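Local coordinates for rusticyanin (Thiobacillus ferrooxidans, PDB 2CAK), which carries electrons from cytochrome c552 to the A-type oxidase in the periplasmic iron respiratory chain, using a single bound copper ion, at residues 77-88 against 103-114. Residues are numbered along the deposited sequence; the frame is centred on the assembly and turned at random.
Sequences NTNKGFGHSFDI and PIVAGTGFSPVP. With CU1 (copper (I) ion), chain B.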
ATOM      1  N   ASN A  77      -2.410  -8.784   0.048  1.00  9.66           N
ATOM      2  CA  ASN A  77      -3.241  -8.900  -1.105  1.00  9.74           C
ATOM      3  C   ASN A  77      -4.434  -9.815  -0.785  1.00 10.87           C
ATOM      4  O   ASN A  77      -4.307 -11.044  -0.753  1.00 12.01           O
ATOM      5  CB  ASN A  77      -2.510  -9.451  -2.332  1.00 11.20           C
ATOM      6  CG  ASN A  77      -3.405  -9.655  -3.537  1.00 10.66           C
ATOM      7  OD1 ASN A  77      -3.099 -10.518  -4.436  1.00 15.94           O
ATOM      8  ND2 ASN A  77      -4.482  -8.959  -3.611  1.00 10.83           N
ATOM      9  N   THR A  78      -5.605  -9.201  -0.601  1.00 10.77           N
ATOM     10  CA  THR A  78      -6.838  -9.878  -0.292  1.00 11.41           C
ATOM     11  C   THR A  78      -7.745 -10.161  -1.479  1.00 13.17           C
ATOM     12  O   THR A  78      -8.849 -10.658  -1.340  1.00 18.64           O
ATOM     13  CB  THR A  78      -7.616  -9.096   0.802  1.00 13.59           C
ATOM     14  OG1 THR A  78      -7.694  -7.696   0.483  1.00 17.11           O
ATOM     15  CG2 THR A  78      -6.903  -9.219   2.145  1.00 18.72           C
ATOM     16  N   ASN A  79      -7.310  -9.825  -2.671  1.00 12.32           N
ATOM     17  CA  ASN A  79      -8.184  -9.854  -3.848  1.00 12.94           C
ATOM     18  C   ASN A  79      -8.010 -11.123  -4.639  1.00 13.46           C
ATOM     19  O   ASN A  79      -7.002 -11.312  -5.310  1.00 14.24           O
ATOM     20  CB  ASN A  79      -7.902  -8.605  -4.699  1.00 13.64           C
ATOM     21  CG  ASN A  79      -8.975  -8.373  -5.757  1.00 14.54           C
ATOM     22  OD1 ASN A  79     -10.183  -8.728  -5.698  1.00 22.81           O
ATOM     23  ND2 ASN A  79      -8.507  -7.738  -6.750  1.00 14.19           N
ATOM     24  N   LYS A  80      -8.997 -11.998  -4.598  1.00 15.27           N
ATOM     25  CA  LYS A  80      -8.934 -13.230  -5.374  1.00 18.20           C
ATOM     26  C   LYS A  80      -8.732 -12.942  -6.849  1.00 17.71           C
ATOM     27  O   LYS A  80      -9.408 -12.086  -7.433  1.00 21.24           O
ATOM     28  CB  LYS A  80     -10.220 -14.055  -5.077  1.00 22.94           C
ATOM     29  CG  LYS A  80     -10.322 -14.413  -3.592  1.00 29.15           C
ATOM     30  CD  LYS A  80     -11.334 -15.498  -3.281  1.00 37.47           C
ATOM     31  CE  LYS A  80     -11.239 -16.055  -1.870  0.56 38.58           C
ATOM     32  NZ  LYS A  80     -10.104 -15.487  -1.099  0.56 43.95           N
ATOM     33  N   GLY A  81      -7.842 -13.675  -7.489  1.00 16.80           N
ATOM     34  CA  GLY A  81      -7.629 -13.670  -8.926  1.00 19.64           C
ATOM     35  C   GLY A  81      -6.591 -12.699  -9.455  1.00 18.29           C
ATOM     36  O   GLY A  81      -6.280 -12.726 -10.658  1.00 18.62           O
ATOM     37  N   PHE A  82      -6.057 -11.816  -8.637  1.00 16.38           N
ATOM     38  CA  PHE A  82      -5.166 -10.756  -9.058  1.00 17.10           C
ATOM     39  C   PHE A  82      -3.935 -10.699  -8.165  1.00 15.83           C
ATOM     40  O   PHE A  82      -4.049 -10.885  -6.975  1.00 26.29           O
ATOM     41  CB  PHE A  82      -5.864  -9.386  -9.003  1.00 22.43           C
ATOM     42  CG  PHE A  82      -6.995  -9.353 -10.011  1.00 26.13           C
ATOM     43  CD1 PHE A  82      -8.283  -9.753  -9.677  1.00 28.42           C
ATOM     44  CD2 PHE A  82      -6.732  -8.966 -11.305  1.00 32.15           C
ATOM     45  CE1 PHE A  82      -9.282  -9.739 -10.624  1.00 31.38           C
ATOM     46  CE2 PHE A  82      -7.759  -8.903 -12.258  1.00 34.93           C
ATOM     47  CZ  PHE A  82      -9.025  -9.289 -11.909  1.00 35.85           C
ATOM     48  N   GLY A  83      -2.799 -10.397  -8.742  1.00 13.44           N
ATOM     49  CA  GLY A  83      -1.552 -10.221  -8.028  1.00 13.47           C
ATOM     50  C   GLY A  83      -1.016  -8.822  -7.908  1.00 13.74           C
ATOM     51  O   GLY A  83       0.079  -8.471  -8.401  1.00 15.09           O
ATOM     52  N   HIS A  84      -1.712  -7.955  -7.226  1.00 11.76           N
ATOM     53  CA  HIS A  84      -1.432  -6.528  -7.128  1.00 10.17           C
ATOM     54  C   HIS A  84      -0.090  -6.268  -6.482  1.00 10.49           C
ATOM     55  O   HIS A  84       0.416  -7.058  -5.678  1.00 12.88           O
ATOM     56  CB  HIS A  84      -2.529  -5.903  -6.247  1.00 11.03           C
ATOM     57  CG  HIS A  84      -3.925  -6.022  -6.742  1.00 10.74           C
ATOM     58  ND1 HIS A  84      -4.479  -5.263  -7.751  1.00 11.46           N
ATOM     59  CD2 HIS A  84      -4.914  -6.830  -6.270  1.00 11.79           C
ATOM     60  CE1 HIS A  84      -5.743  -5.625  -7.859  1.00 12.55           C
ATOM     61  NE2 HIS A  84      -6.059  -6.596  -6.983  1.00 11.92           N
ATOM     62  N   SER A  85       0.467  -5.111  -6.791  1.00 10.89           N
ATOM     63  CA  SER A  85       1.707  -4.661  -6.153  1.00 10.77           C
ATOM     64  C   SER A  85       1.461  -3.375  -5.367  1.00 10.17           C
ATOM     65  O   SER A  85       0.410  -2.743  -5.485  1.00 11.61           O
ATOM     66  CB  SER A  85       2.833  -4.413  -7.166  1.00 11.57           C
ATOM     67  OG  SER A  85       2.603  -3.277  -7.978  1.00 12.96           O
ATOM     68  N   PHE A  86       2.419  -2.959  -4.565  1.00 10.04           N
ATOM     69  CA  PHE A  86       2.403  -1.716  -3.802  1.00  9.61           C
ATOM     70  C   PHE A  86       3.775  -1.059  -3.989  1.00 10.65           C
ATOM     71  O   PHE A  86       4.767  -1.524  -3.429  1.00 11.59           O
ATOM     72  CB  PHE A  86       2.115  -1.989  -2.325  1.00 11.66           C
ATOM     73  CG  PHE A  86       1.969  -0.755  -1.458  1.00 11.02           C
ATOM     74  CD1 PHE A  86       0.698  -0.285  -1.116  1.00 13.50           C
ATOM     75  CD2 PHE A  86       3.028  -0.044  -0.970  1.00 12.70           C
ATOM     76  CE1 PHE A  86       0.545   0.837  -0.344  1.00 14.40           C
ATOM     77  CE2 PHE A  86       2.831   1.084  -0.215  1.00 14.87           C
ATOM     78  CZ  PHE A  86       1.615   1.552   0.140  1.00 14.56           C
ATOM     79  N   ASP A  87       3.833  -0.005  -4.773  1.00 10.14           N
ATOM     80  CA  ASP A  87       5.093   0.631  -5.134  1.00 10.48           C
ATOM     81  C   ASP A  87       5.005   2.138  -4.897  1.00 11.07           C
ATOM     82  O   ASP A  87       4.011   2.781  -5.287  1.00 13.91           O
ATOM     83  CB  ASP A  87       5.420   0.367  -6.616  1.00 11.82           C
ATOM     84  CG  ASP A  87       5.634  -1.121  -6.818  1.00 11.85           C
ATOM     85  OD1 ASP A  87       6.604  -1.656  -6.226  1.00 13.37           O
ATOM     86  OD2 ASP A  87       4.836  -1.761  -7.483  1.00 14.78           O
ATOM     87  N   ILE A  88       6.057   2.718  -4.327  1.00 11.13           N
ATOM     88  CA  ILE A  88       6.092   4.163  -4.036  1.00 11.11           C
ATOM     89  C   ILE A  88       6.976   4.860  -5.062  1.00 11.47           C
ATOM     90  O   ILE A  88       8.121   4.442  -5.309  1.00 13.91           O
ATOM     91  CB  ILE A  88       6.570   4.398  -2.599  1.00 12.19           C
ATOM     92  CG1 ILE A  88       5.691   3.676  -1.571  1.00 13.94           C
ATOM     93  CG2 ILE A  88       6.668   5.879  -2.304  1.00 14.67           C
ATOM     94  CD1 ILE A  88       6.267   3.620  -0.158  1.00 18.40           C
ATOM     95  N   PRO A 103      12.266   6.306 -10.938  1.00 19.76           N
ATOM     96  CA  PRO A 103      12.655   5.220 -10.050  1.00 20.76           C
ATOM     97  C   PRO A 103      11.633   4.940  -8.951  1.00 20.75           C
ATOM     98  O   PRO A 103      11.010   5.829  -8.373  1.00 19.65           O
ATOM     99  CB  PRO A 103      13.910   5.741  -9.390  1.00 23.79           C
ATOM    100  CG  PRO A 103      13.749   7.212  -9.447  1.00 27.91           C
ATOM    101  CD  PRO A 103      12.997   7.569 -10.689  1.00 23.46           C
ATOM    102  N   ILE A 104      11.445   3.666  -8.628  1.00 17.87           N
ATOM    103  CA  ILE A 104      10.639   3.221  -7.504  1.00 16.66           C
ATOM    104  C   ILE A 104      11.486   3.352  -6.233  1.00 17.59           C
ATOM    105  O   ILE A 104      12.553   2.737  -6.148  1.00 21.56           O
ATOM    106  CB  ILE A 104      10.103   1.801  -7.747  1.00 15.84           C
ATOM    107  CG1 ILE A 104       9.166   1.726  -8.951  1.00 20.07           C
ATOM    108  CG2 ILE A 104       9.387   1.289  -6.508  1.00 17.63           C
ATOM    109  CD1 ILE A 104       8.793   0.338  -9.372  1.00 26.37           C
ATOM    110  N   VAL A 105      11.047   4.150  -5.280  1.00 15.38           N
ATOM    111  CA  VAL A 105      11.862   4.470  -4.101  1.00 17.09           C
ATOM    112  C   VAL A 105      11.832   3.365  -3.076  1.00 16.16           C
ATOM    113  O   VAL A 105      12.773   3.148  -2.335  1.00 19.23           O
ATOM    114  CB  VAL A 105      11.546   5.844  -3.517  1.00 21.47           C
ATOM    115  CG1 VAL A 105      11.620   6.952  -4.589  1.00 28.80           C
ATOM    116  CG2 VAL A 105      10.186   5.964  -2.889  1.00 25.66           C
ATOM    117  N   ALA A 106      10.720   2.616  -3.031  1.00 14.62           N
ATOM    118  CA  ALA A 106      10.463   1.509  -2.164  1.00 13.72           C
ATOM    119  C   ALA A 106       9.202   0.799  -2.625  1.00 12.37           C
ATOM    120  O   ALA A 106       8.317   1.439  -3.168  1.00 15.52           O
ATOM    121  CB  ALA A 106      10.228   1.988  -0.717  1.00 17.01           C
ATOM    122  N   GLY A 107       9.146  -0.510  -2.409  1.00 12.55           N
ATOM    123  CA  GLY A 107       7.900  -1.196  -2.764  1.00 13.58           C
ATOM    124  C   GLY A 107       8.163  -2.674  -3.069  1.00 12.11           C
ATOM    125  O   GLY A 107       9.224  -3.230  -2.851  1.00 14.76           O
ATOM    126  N   THR A 108       7.080  -3.268  -3.571  1.00 11.08           N
ATOM    127  CA  THR A 108       6.988  -4.703  -3.785  1.00 10.69           C
ATOM    128  C   THR A 108       6.949  -5.051  -5.283  1.00 11.62           C
ATOM    129  O   THR A 108       6.612  -4.255  -6.165  1.00 13.01           O
ATOM    130  CB  THR A 108       5.768  -5.320  -3.098  1.00 11.25           C
ATOM    131  OG1 THR A 108       4.587  -5.084  -3.864  1.00 11.44           O
ATOM    132  CG2 THR A 108       5.528  -4.785  -1.691  1.00 13.20           C
ATOM    133  N   GLY A 109       7.258  -6.326  -5.546  1.00 12.44           N
ATOM    134  CA  GLY A 109       6.872  -6.953  -6.790  1.00 12.52           C
ATOM    135  C   GLY A 109       5.407  -7.299  -6.812  1.00 11.27           C
ATOM    136  O   GLY A 109       4.611  -6.941  -5.952  1.00 11.96           O
ATOM    137  N   PHE A 110       5.034  -8.076  -7.839  1.00 12.43           N
ATOM    138  CA  PHE A 110       3.667  -8.581  -7.886  1.00 12.07           C
ATOM    139  C   PHE A 110       3.464  -9.650  -6.812  1.00 11.32           C
ATOM    140  O   PHE A 110       4.297 -10.529  -6.583  1.00 14.15           O
ATOM    141  CB  PHE A 110       3.355  -9.122  -9.299  1.00 12.88           C
ATOM    142  CG  PHE A 110       3.385  -8.040 -10.362  1.00 12.83           C
ATOM    143  CD1 PHE A 110       2.451  -7.038 -10.381  1.00 13.99           C
ATOM    144  CD2 PHE A 110       4.364  -8.040 -11.327  1.00 15.16           C
ATOM    145  CE1 PHE A 110       2.496  -6.006 -11.310  1.00 14.65           C
ATOM    146  CE2 PHE A 110       4.413  -7.009 -12.243  1.00 16.21           C
ATOM    147  CZ  PHE A 110       3.486  -5.957 -12.254  1.00 15.88           C
ATOM    148  N   SER A 111       2.311  -9.548  -6.120  1.00 11.84           N
ATOM    149  CA  SER A 111       1.997 -10.431  -5.003  1.00 11.78           C
ATOM    150  C   SER A 111       1.440 -11.757  -5.483  1.00 12.78           C
ATOM    151  O   SER A 111       0.871 -11.864  -6.599  1.00 14.11           O
ATOM    152  CB  SER A 111       0.978  -9.794  -4.110  1.00 12.80           C
ATOM    153  OG  SER A 111      -0.277  -9.550  -4.742  1.00 12.93           O
ATOM    154  N   PRO A 112       1.535 -12.793  -4.649  1.00 13.58           N
ATOM    155  CA  PRO A 112       0.822 -14.035  -4.934  1.00 13.81           C
ATOM    156  C   PRO A 112      -0.669 -13.803  -4.942  1.00 12.63           C
ATOM    157  O   PRO A 112      -1.189 -13.037  -4.156  1.00 14.24           O
ATOM    158  CB  PRO A 112       1.199 -14.973  -3.781  1.00 19.51           C
ATOM    159  CG  PRO A 112       2.256 -14.280  -2.996  1.00 21.28           C
ATOM    160  CD  PRO A 112       2.301 -12.834  -3.407  1.00 16.43           C
ATOM    161  N   VAL A 113      -1.319 -14.595  -5.779  1.00 13.27           N
ATOM    162  CA  VAL A 113      -2.776 -14.607  -5.766  1.00 14.10           C
ATOM    163  C   VAL A 113      -3.251 -15.404  -4.568  1.00 14.04           C
ATOM    164  O   VAL A 113      -2.587 -16.331  -4.130  1.00 16.26           O
ATOM    165  CB  VAL A 113      -3.384 -15.109  -7.089  1.00 17.26           C
ATOM    166  CG1 VAL A 113      -2.826 -14.292  -8.234  1.00 20.45           C
ATOM    167  CG2 VAL A 113      -3.272 -16.596  -7.257  1.00 28.73           C
ATOM    168  N   PRO A 114      -4.365 -15.075  -3.948  1.00 13.31           N
ATOM    169  CA  PRO A 114      -4.870 -15.896  -2.831  1.00 14.64           C
ATOM    170  C   PRO A 114      -5.072 -17.326  -3.239  1.00 15.04           C
ATOM    171  O   PRO A 114      -5.524 -17.602  -4.360  1.00 18.67           O
ATOM    172  CB  PRO A 114      -6.199 -15.220  -2.485  1.00 16.13           C
ATOM    173  CG  PRO A 114      -5.974 -13.797  -2.885  1.00 15.03           C
ATOM    174  CD  PRO A 114      -5.184 -13.865  -4.180  1.00 14.25           C
TER
HETATM  175 CU   CU1 B 156      -3.628  -3.834  -8.965  1.00 13.41          CU
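Ser111 and Thr108 meet the backbone of 84-86 through hydroxyls in the same setting: each first torsion (chi1 63° and 79°) places OG or OG1 between its own backbone N and carbonyl carbon, facing segment 77-88. Ser111 OG lies 2.8 Å from His84 O, in the carbonyl plane and on a lone pair, while Ser111 N reaches the same oxygen from above that plane. Two donors from one residue thus grip the carbonyl of a copper ligand, whose imidazole binds the copper ion through ND1 at 2.1 Å. Farther along, Thr108 OG1 accepts from Phe86 N at 3.1 Å and donates to Gly109 O; Thr108 N returns a bond to Phe86 O. A valine here would probably leave Phe86 N without this acceptor and Gly109 O without this donor. Asp87 OD1 comes to 2.6 Å from Thr108 O, so close that the carboxyl group probably holds a proton, while its OD2 takes a bond from Ser85 OG, which also meets Gln138 N. Farther on, two backbone bonds join the segments: Ile88 N to Ala106 O (2.8 Å), and Val105 N, not the N of Ala106, to Ile88 O. Ile88 CG2 packs at 3.6 Å against Val105 CG2, the side chains crossing at about a right angle. The short, weakly bonded edge strand 106-107 and its irregular continuation thereby back the His84 segment in the cupredoxin beta-sandwich, where Cys137, His142 and Met147 complete the blue copper site.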